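Local coordinates for protein glycerophosphodiester phosphodiesterase (Thermotoga maritima, PDB 1O1Z) that belongs to the glycerophosphodiester phosphodiesterase family, whose members are built on a TIM-barrel fold, at residues V48-D53 and R113-A118. Numbering follows the deposited sequence.
Sequences VRLSKD and REAADA
Leu-50 reaches across to the other segment and lays its two methyls side by side on one face of the chain at Glu-114 and Ala-115. Leu-50 CD1 sits 3.5 Å from Glu-114 O, beside the CG of that residue. The other branch turns toward Ala-115, with Leu-50 CD2 3.8 Å from Ala-115 CA; the same methyl also comes within 4.4 Å of Ala-118 CB, roughly a turn further on. With CG set anti to its own carbonyl carbon (chi1 -68°), the leucine brings Leu-50 CG to 3.9 Å from Ala-115 CB, a methyl aimed back at the strand. No hydrogen bond links the two segments. In the TIM barrel, strand 43-50 runs parallel to strand 105-110, so the leucine, at the end of its strand, packs on the residues that lead from the neighbouring strand into helix 116-123. Val-56 of the antiparallel strand 56-58 also touches Ala-118. Polar ties come from Glu-112, just before the second segment: its OE1 accepts a hydrogen bond from Leu-50 N, while its OE2 forms a salt bridge with NH1 of Arg-49, whose CB points away from residues 113-118.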
ATOM      1  N   VAL A  48      -3.169   7.830  -0.043  1.00  8.92           N
ATOM      2  CA  VAL A  48      -3.373   9.134  -0.663  1.00 10.21           C
ATOM      3  C   VAL A  48      -4.821   9.585  -0.705  1.00 10.59           C
ATOM      4  O   VAL A  48      -5.756   8.789  -0.899  1.00 10.65           O
ATOM      5  CB  VAL A  48      -2.753   9.239  -2.086  1.00 10.78           C
ATOM      6  CG1 VAL A  48      -1.252   9.106  -2.024  1.00 12.73           C
ATOM      7  CG2 VAL A  48      -3.359   8.257  -3.069  1.00 11.83           C
ATOM      8  N   ARG A  49      -4.967  10.912  -0.552  1.00 10.81           N
ATOM      9  CA  ARG A  49      -6.240  11.613  -0.522  1.00  9.43           C
ATOM     10  C   ARG A  49      -6.051  12.994  -1.152  1.00 10.07           C
ATOM     11  O   ARG A  49      -4.925  13.408  -1.439  1.00 11.00           O
ATOM     12  CB  ARG A  49      -6.693  11.826   0.920  1.00 11.83           C
ATOM     13  CG  ARG A  49      -7.021  10.538   1.650  1.00 12.23           C
ATOM     14  CD  ARG A  49      -7.517  10.807   3.055  1.00 11.18           C
ATOM     15  NE  ARG A  49      -7.945   9.574   3.673  1.00 12.19           N
ATOM     16  CZ  ARG A  49      -9.134   9.021   3.557  1.00 12.26           C
ATOM     17  NH1 ARG A  49     -10.109   9.579   2.839  1.00 16.06           N
ATOM     18  NH2 ARG A  49      -9.390   7.883   4.203  1.00 15.63           N
ATOM     19  N   LEU A  50      -7.147  13.706  -1.343  1.00  8.87           N
ATOM     20  CA  LEU A  50      -7.067  15.079  -1.849  1.00 11.39           C
ATOM     21  C   LEU A  50      -7.260  16.137  -0.785  1.00 10.62           C
ATOM     22  O   LEU A  50      -8.130  16.042   0.091  1.00 11.61           O
ATOM     23  CB  LEU A  50      -8.130  15.369  -2.888  1.00 12.11           C
ATOM     24  CG  LEU A  50      -8.052  14.680  -4.212  1.00 12.55           C
ATOM     25  CD1 LEU A  50      -9.153  15.272  -5.117  1.00 13.74           C
ATOM     26  CD2 LEU A  50      -6.683  14.788  -4.851  1.00 13.99           C
ATOM     27  N   SER A  51      -6.449  17.187  -0.917  1.00 10.54           N
ATOM     28  CA  SER A  51      -6.629  18.407  -0.166  1.00  9.98           C
ATOM     29  C   SER A  51      -7.718  19.256  -0.813  1.00 10.89           C
ATOM     30  O   SER A  51      -8.229  18.936  -1.904  1.00 11.40           O
ATOM     31  CB  SER A  51      -5.315  19.203  -0.157  1.00 11.97           C
ATOM     32  OG  SER A  51      -5.016  19.627  -1.485  1.00 12.95           O
ATOM     33  N   LYS A  52      -8.059  20.346  -0.136  1.00 10.27           N
ATOM     34  CA  LYS A  52      -9.097  21.249  -0.625  1.00 13.13           C
ATOM     35  C   LYS A  52      -8.747  21.813  -1.991  1.00 12.38           C
ATOM     36  O   LYS A  52      -9.652  22.034  -2.824  1.00 15.85           O
ATOM     37  CB  LYS A  52      -9.341  22.387   0.344  1.00 12.28           C
ATOM     38  CG  LYS A  52     -10.456  23.326  -0.147  1.00 19.25           C
ATOM     39  CD  LYS A  52     -11.104  24.073   0.987  1.00 31.02           C
ATOM     40  CE  LYS A  52     -12.246  24.949   0.488  1.00 35.84           C
ATOM     41  NZ  LYS A  52     -12.621  25.986   1.496  1.00 42.85           N
ATOM     42  N   ASP A  53      -7.452  22.108  -2.183  1.00 14.72           N
ATOM     43  CA  ASP A  53      -6.945  22.641  -3.451  1.00 15.69           C
ATOM     44  C   ASP A  53      -6.573  21.572  -4.494  1.00 16.16           C
ATOM     45  O   ASP A  53      -5.926  21.870  -5.519  1.00 18.05           O
ATOM     46  CB  ASP A  53      -5.819  23.703  -3.251  1.00 17.57           C
ATOM     47  CG  ASP A  53      -4.632  23.251  -2.369  1.00 22.61           C
ATOM     48  OD1 ASP A  53      -4.699  22.300  -1.560  1.00 14.73           O
ATOM     49  OD2 ASP A  53      -3.535  23.860  -2.400  1.00 19.57           O
ATOM     50  N   ARG A 113     -11.733   7.794  -4.656  1.00 11.20           N
ATOM     51  CA  ARG A 113     -11.809   7.762  -6.123  1.00  9.93           C
ATOM     52  C   ARG A 113     -11.469   9.097  -6.744  1.00 10.84           C
ATOM     53  O   ARG A 113     -10.831   9.161  -7.784  1.00 12.54           O
ATOM     54  CB  ARG A 113     -13.186   7.294  -6.611  1.00 11.58           C
ATOM     55  CG  ARG A 113     -13.500   7.607  -8.095  1.00 16.34           C
ATOM     56  CD  ARG A 113     -14.888   7.134  -8.556  1.00 13.61           C
ATOM     57  NE  ARG A 113     -14.927   5.665  -8.758  1.00 14.13           N
ATOM     58  CZ  ARG A 113     -14.656   5.066  -9.896  1.00 16.13           C
ATOM     59  NH1 ARG A 113     -14.257   5.819 -10.927  1.00 22.32           N
ATOM     60  NH2 ARG A 113     -14.778   3.725 -10.018  1.00 17.49           N
ATOM     61  N   GLU A 114     -11.892  10.183  -6.110  1.00 10.84           N
ATOM     62  CA  GLU A 114     -11.644  11.509  -6.674  1.00 11.09           C
ATOM     63  C   GLU A 114     -10.167  11.885  -6.781  1.00 11.29           C
ATOM     64  O   GLU A 114      -9.830  12.813  -7.503  1.00 14.12           O
ATOM     65  CB  GLU A 114     -12.431  12.579  -5.904  1.00 12.81           C
ATOM     66  CG  GLU A 114     -12.121  12.668  -4.424  1.00 13.60           C
ATOM     67  CD  GLU A 114     -13.046  11.809  -3.537  1.00 17.04           C
ATOM     68  OE1 GLU A 114     -13.635  10.779  -3.990  1.00 13.65           O
ATOM     69  OE2 GLU A 114     -13.182  12.156  -2.328  1.00 14.52           O
ATOM     70  N   ALA A 115      -9.293  11.166  -6.064  1.00  9.57           N
ATOM     71  CA  ALA A 115      -7.849  11.387  -6.150  1.00  9.58           C
ATOM     72  C   ALA A 115      -7.203  10.671  -7.315  1.00  9.75           C
ATOM     73  O   ALA A 115      -6.062  10.948  -7.646  1.00 11.46           O
ATOM     74  CB  ALA A 115      -7.169  10.962  -4.863  1.00 12.09           C
ATOM     75  N   ALA A 116      -7.916   9.732  -7.939  1.00  9.89           N
ATOM     76  CA  ALA A 116      -7.289   8.842  -8.917  1.00 11.84           C
ATOM     77  C   ALA A 116      -6.698   9.580 -10.115  1.00 11.70           C
ATOM     78  O   ALA A 116      -5.554   9.303 -10.488  1.00 12.03           O
ATOM     79  CB  ALA A 116      -8.276   7.798  -9.387  1.00 14.05           C
ATOM     80  N   ASP A 117      -7.421  10.528 -10.704  1.00 10.87           N
ATOM     81  CA  ASP A 117      -6.886  11.201 -11.897  1.00 12.25           C
ATOM     82  C   ASP A 117      -5.607  11.976 -11.559  1.00 10.93           C
ATOM     83  O   ASP A 117      -4.629  11.926 -12.318  1.00 12.43           O
ATOM     84  CB  ASP A 117      -7.915  12.128 -12.510  1.00 14.30           C
ATOM     85  CG  ASP A 117      -9.013  11.374 -13.269  1.00 18.10           C
ATOM     86  OD1 ASP A 117      -8.821  10.201 -13.659  1.00 21.45           O
ATOM     87  OD2 ASP A 117     -10.095  11.895 -13.537  1.00 27.78           O
ATOM     88  N   ALA A 118      -5.599  12.694 -10.431  1.00  9.46           N
ATOM     89  CA  ALA A 118      -4.415  13.430 -10.008  1.00 10.25           C
ATOM     90  C   ALA A 118      -3.225  12.522  -9.703  1.00 10.59           C
ATOM     91  O   ALA A 118      -2.086  12.851 -10.010  1.00 13.22           O
ATOM     92  CB  ALA A 118      -4.736  14.295  -8.806  1.00 13.83           C
TER